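Pullulanase (Bacillus acidopullulyticus, PDB 2WAN) hydrolyses the alpha-1,6-glucosidic linkages of pullulan and the branch points of starch-type polysaccharides, as a debranching glycoside hydrolase of the alpha-amylase superfamily. Local coordinates at residues A[124-129]-A[576-581]; A[243-246]-A[251-254]. One frame throughout, in Å; residues are numbered along the deposited sequence.

Interaction 1. Residues A[124-129]-A[576-581]; sequences TVLAKL and TDSNGN
Ser578 and Asn579, the central residues of a type I beta turn (Asp577 to Gly580) in a loop of the alpha-amylase-type catalytic domain, meet Leu126 and Lys128 of strand 124-129 in the first modelled beta domain, and the contact joins the two at the surface. Leu126 and Lys128, two apart on the strand, both direct their side chains at the turn. Leu126 brings CD2 to Ser578, 3.5 Å from OG and 3.9 Å from CB. A water donates to both Leu126 O (3.1 Å) and Ser578 O (2.8 Å), bridging strand and turn. The turn is braced from within by Asp577, whose OD1 accepts the N-H of Asn581 from above the carboxylate plane and, weakly, that of Asn579. Leu273 of the adjacent strand 273-278 also touches both Lys128 and Ser578. Lys128 leaves the strand with CG anti to its N (chi1 -178°), then bends at chi2 and chi4, curling its chain round the amide oxygen of Asn579. CD thus lies 3.1 Å from Asn579 OD1, and NZ gives that oxygen a 2.9 Å hydrogen bond from above the carbonyl plane, 47° out of it, at a C=O...N angle of 131°.

Interaction 2. Residues A[243-246]-A[251-254]; sequences TYIP and VFDS
Thr243 and Phe252 face each other as an antiparallel hydrogen-bonded pair, joined by two backbone bonds: Thr243 N to Phe252 O at 2.8 Å and Phe252 N to Thr243 O at 3.0 Å. Both are fairly straight, with N-H...O angles of 161° and 166°. Thr243 O also receives the CA-H of Val251, with CA 3.3 Å away, so one carbonyl takes two contacts from the partner strand.

On the face bearing Thr243 and Phe252, their CB atoms are 4.1 Å apart. The Phe252 ring, with CG beside its own N, extends along the strands toward Ile245 and is met at its edge, near its plane, by Thr243 CG2 and Ile245 CG1; CE2 lies 4.0 Å from Ile245 CG1. The Thr243 hydroxyl is engaged by Gln200 of strand 198-205.

The other face carries Tyr244 and Val251, a non-hydrogen-bonded pair. Here Val251 CG2 comes to the edge of the tyrosine ring, near its plane, at 4.1 Å from Tyr244 CD1. With CG anti to N (chi1 173°), on the side of its own carbonyl carbon, the Tyr244 ring leans onward along the chain, and Pro246 N, two residues on, sits over one ring face, offset toward the rim. At the far end of that ring, OH is hydrogen-bonded to Asn249 ND2 in the connection between the strands.

Farther out, Tyr224, Ile214 and Leu216 pack on Tyr244, while Tyr212, Ile214, Tyr224 and Pro225 touch Val251; strands 208-216 and 223-233 thus cover this face. The arrangement is a beta hairpin, strands 238-245 and 250-253, at one edge of a four-stranded antiparallel sheet, with 250-253 outermost, packed on a second layer, as in the beta-sandwich of a pullulanase X25 domain.

The two contacts lie in different parts of the enzyme, with centres 29 Å apart and nearest atoms about 16 Å apart, and share no strand. Interaction 1 brings together segments more than 400 residues apart in sequence, whereas interaction 2 joins neighbouring strands of one hairpin within a domain. Their chemistry follows their place. At the surface junction of 124-129 with 576-581, cohesion comes from a long charged side chain, a neutral amide, a bridging water and a little apolar contact. Between 243-246 and 251-254, largely buried, direct backbone bonds set the register and mostly apolar and aromatic side chains meet on both faces of the strand pair.

Interaction 1. Residues A[124-129]-A[576-581]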
loop_
_atom_site.group_PDB
_atom_site.type_symbol
_atom_site.label_atom_id
_atom_site.label_comp_id
_atom_site.label_asym_id
_atom_site.label_seq_id
_atom_site.Cartn_x
_atom_site.Cartn_y
_atom_site.Cartn_z
ATOM N N THR A 124 -14.454 -20.529 -19.908
ATOM C CA THR A 124 -13.019 -20.486 -20.210
ATOM C C THR A 124 -12.184 -21.134 -19.115
ATOM O O THR A 124 -12.295 -20.770 -17.931
ATOM C CB THR A 124 -12.523 -19.041 -20.445
ATOM O OG1 THR A 124 -13.305 -18.420 -21.470
ATOM C CG2 THR A 124 -11.047 -19.015 -20.839
ATOM N N VAL A 125 -11.353 -22.090 -19.517
ATOM C CA VAL A 125 -10.420 -22.763 -18.621
ATOM C C VAL A 125 -8.985 -22.455 -19.044
ATOM O O VAL A 125 -8.654 -22.517 -20.239
ATOM C CB VAL A 125 -10.640 -24.300 -18.587
ATOM C CG1 VAL A 125 -9.547 -25.005 -17.795
ATOM C CG2 VAL A 125 -12.016 -24.632 -18.017
ATOM N N LEU A 126 -8.154 -22.098 -18.062
ATOM C CA LEU A 126 -6.726 -21.873 -18.269
ATOM C C LEU A 126 -5.958 -23.038 -17.670
ATOM O O LEU A 126 -5.936 -23.213 -16.454
ATOM C CB LEU A 126 -6.285 -20.542 -17.629
ATOM C CG LEU A 126 -4.789 -20.204 -17.732
ATOM C CD1 LEU A 126 -4.480 -19.627 -19.110
ATOM C CD2 LEU A 126 -4.360 -19.215 -16.653
ATOM N N ALA A 127 -5.327 -23.843 -18.524
ATOM C CA ALA A 127 -4.679 -25.075 -18.074
ATOM C C ALA A 127 -3.182 -25.121 -18.355
ATOM O O ALA A 127 -2.745 -24.827 -19.468
ATOM C CB ALA A 127 -5.372 -26.297 -18.690
ATOM N N LYS A 128 -2.420 -25.513 -17.338
ATOM C CA LYS A 128 -0.969 -25.655 -17.430
ATOM C C LYS A 128 -0.570 -27.122 -17.575
ATOM O O LYS A 128 -1.045 -27.984 -16.829
ATOM C CB LYS A 128 -0.291 -25.043 -16.196
ATOM C CG LYS A 128 1.241 -25.100 -16.199
ATOM C CD LYS A 128 1.839 -24.003 -17.074
ATOM C CE LYS A 128 3.284 -24.314 -17.446
ATOM N NZ LYS A 128 4.140 -24.670 -16.279
ATOM N N LEU A 129 0.330 -27.397 -18.520
ATOM C CA LEU A 129 0.797 -28.764 -18.761
ATOM C C LEU A 129 2.241 -28.940 -18.301
ATOM O O LEU A 129 3.051 -28.016 -18.406
ATOM C CB LEU A 129 0.671 -29.107 -20.248
ATOM C CG LEU A 129 -0.571 -28.605 -20.995
ATOM C CD1 LEU A 129 -0.333 -28.596 -22.493
ATOM C CD2 LEU A 129 -1.813 -29.425 -20.645
ATOM N N THR A 576 -2.604 -15.392 -7.814
ATOM C CA THR A 576 -1.898 -16.598 -8.242
ATOM C C THR A 576 -1.478 -16.412 -9.701
ATOM O O THR A 576 -2.079 -15.615 -10.424
ATOM C CB THR A 576 -2.769 -17.867 -8.112
ATOM O OG1 THR A 576 -3.953 -17.716 -8.898
ATOM C CG2 THR A 576 -3.149 -18.128 -6.648
ATOM N N ASP A 577 -0.437 -17.139 -10.111
ATOM C CA ASP A 577 0.031 -17.083 -11.493
ATOM C C ASP A 577 -0.594 -18.200 -12.328
ATOM O O ASP A 577 -1.466 -18.927 -11.853
ATOM C CB ASP A 577 1.571 -17.103 -11.571
ATOM C CG ASP A 577 2.195 -18.343 -10.937
ATOM O OD1 ASP A 577 1.559 -19.422 -10.900
ATOM O OD2 ASP A 577 3.354 -18.247 -10.483
ATOM N N SER A 578 -0.140 -18.340 -13.573
ATOM C CA SER A 578 -0.751 -19.302 -14.481
ATOM C C SER A 578 -0.355 -20.748 -14.193
ATOM O O SER A 578 -0.993 -21.684 -14.711
ATOM C CB SER A 578 -0.489 -18.900 -15.934
ATOM O OG SER A 578 -1.191 -17.702 -16.221
ATOM N N ASN A 579 0.682 -20.921 -13.372
ATOM C CA ASN A 579 1.082 -22.230 -12.853
ATOM C C ASN A 579 0.249 -22.665 -11.655
ATOM O O ASN A 579 0.322 -23.819 -11.231
ATOM C CB ASN A 579 2.560 -22.250 -12.460
ATOM C CG ASN A 579 3.486 -22.039 -13.643
ATOM O OD1 ASN A 579 3.183 -22.441 -14.766
ATOM N ND2 ASN A 579 4.622 -21.400 -13.395
ATOM N N GLY A 580 -0.525 -21.733 -11.100
ATOM C CA GLY A 580 -1.329 -22.005 -9.913
ATOM C C GLY A 580 -0.624 -21.753 -8.592
ATOM O O GLY A 580 -1.075 -22.224 -7.537
ATOM N N ASN A 581 0.481 -21.006 -8.640
ATOM C CA ASN A 581 1.247 -20.665 -7.448
ATOM C C ASN A 581 0.890 -19.284 -6.913
ATOM O O ASN A 581 0.563 -18.395 -7.684
ATOM C CB ASN A 581 2.748 -20.726 -7.755
ATOM C CG ASN A 581 3.237 -22.147 -7.982
ATOM O OD1 ASN A 581 3.807 -22.458 -9.032
ATOM N ND2 ASN A 581 3.002 -23.018 -7.010
HETATM O O HOH W 1 -3.454 -22.965 -14.638
#

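Interaction 2. Residues A[243-246]-A[251-254]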
loop_
_atom_site.group_PDB
_atom_site.type_symbol
_atom_site.label_atom_id
_atom_site.label_comp_id
_atom_site.label_asym_id
_atom_site.label_seq_id
_atom_site.Cartn_x
_atom_site.Cartn_y
_atom_site.Cartn_z
ATOM N N THR A 243 1.257 -8.680 -41.325
ATOM C CA THR A 243 0.694 -9.851 -40.672
ATOM C C THR A 243 1.758 -10.776 -40.094
ATOM O O THR A 243 2.770 -11.048 -40.735
ATOM C CB THR A 243 -0.191 -10.650 -41.671
ATOM O OG1 THR A 243 -1.258 -9.820 -42.130
ATOM C CG2 THR A 243 -0.773 -11.886 -41.025
ATOM N N TYR A 244 1.519 -11.253 -38.875
ATOM C CA TYR A 244 2.372 -12.259 -38.260
ATOM C C TYR A 244 1.544 -13.433 -37.788
ATOM O O TYR A 244 0.555 -13.252 -37.076
ATOM C CB TYR A 244 3.184 -11.668 -37.099
ATOM C CG TYR A 244 3.968 -12.689 -36.308
ATOM C CD1 TYR A 244 5.061 -13.362 -36.872
ATOM C CD2 TYR A 244 3.626 -12.983 -34.981
ATOM C CE1 TYR A 244 5.788 -14.304 -36.134
ATOM C CE2 TYR A 244 4.342 -13.927 -34.240
ATOM C CZ TYR A 244 5.423 -14.579 -34.819
ATOM O OH TYR A 244 6.135 -15.499 -34.085
ATOM N N ILE A 245 1.946 -14.638 -38.190
ATOM C CA ILE A 245 1.245 -15.864 -37.793
ATOM C C ILE A 245 2.071 -16.660 -36.784
ATOM O O ILE A 245 3.101 -17.233 -37.140
ATOM C CB ILE A 245 0.894 -16.772 -39.014
ATOM C CG1 ILE A 245 0.293 -15.959 -40.172
ATOM C CG2 ILE A 245 -0.003 -17.939 -38.580
ATOM C CD1 ILE A 245 -1.105 -15.428 -39.933
ATOM N N PRO A 246 1.629 -16.694 -35.514
ATOM C CA PRO A 246 2.384 -17.386 -34.457
ATOM C C PRO A 246 2.681 -18.879 -34.734
ATOM O O PRO A 246 3.789 -19.336 -34.463
ATOM C CB PRO A 246 1.490 -17.215 -33.220
ATOM C CG PRO A 246 0.761 -15.926 -33.480
ATOM C CD PRO A 246 0.479 -15.950 -34.969
ATOM N N VAL A 251 5.442 -14.187 -41.947
ATOM C CA VAL A 251 5.314 -12.739 -42.016
ATOM C C VAL A 251 4.855 -12.357 -43.418
ATOM O O VAL A 251 5.474 -12.754 -44.410
ATOM C CB VAL A 251 6.669 -12.044 -41.694
ATOM C CG1 VAL A 251 6.597 -10.541 -41.960
ATOM C CG2 VAL A 251 7.087 -12.340 -40.256
ATOM N N PHE A 252 3.768 -11.594 -43.488
ATOM C CA PHE A 252 3.202 -11.153 -44.754
ATOM C C PHE A 252 2.964 -9.654 -44.719
ATOM O O PHE A 252 2.820 -9.065 -43.649
ATOM C CB PHE A 252 1.846 -11.832 -45.012
ATOM C CG PHE A 252 1.901 -13.330 -45.034
ATOM C CD1 PHE A 252 2.371 -14.005 -46.160
ATOM C CD2 PHE A 252 1.465 -14.068 -43.940
ATOM C CE1 PHE A 252 2.414 -15.397 -46.187
ATOM C CE2 PHE A 252 1.501 -15.460 -43.957
ATOM C CZ PHE A 252 1.976 -16.124 -45.085
ATOM N N ASP A 253 2.919 -9.042 -45.896
ATOM C CA ASP A 253 2.329 -7.714 -46.052
ATOM C C ASP A 253 1.341 -7.747 -47.214
ATOM O O ASP A 253 1.410 -8.633 -48.068
ATOM C CB ASP A 253 3.395 -6.620 -46.226
ATOM C CG ASP A 253 4.190 -6.761 -47.517
ATOM O OD1 ASP A 253 5.295 -7.342 -47.474
ATOM O OD2 ASP A 253 3.723 -6.278 -48.572
ATOM N N SER A 254 0.422 -6.781 -47.238
ATOM C CA SER A 254 -0.674 -6.774 -48.207
ATOM C C SER A 254 -0.262 -6.324 -49.614
ATOM O O SER A 254 -1.047 -6.447 -50.556
ATOM C CB SER A 254 -1.838 -5.917 -47.693
ATOM O OG SER A 254 -1.432 -4.568 -47.510
#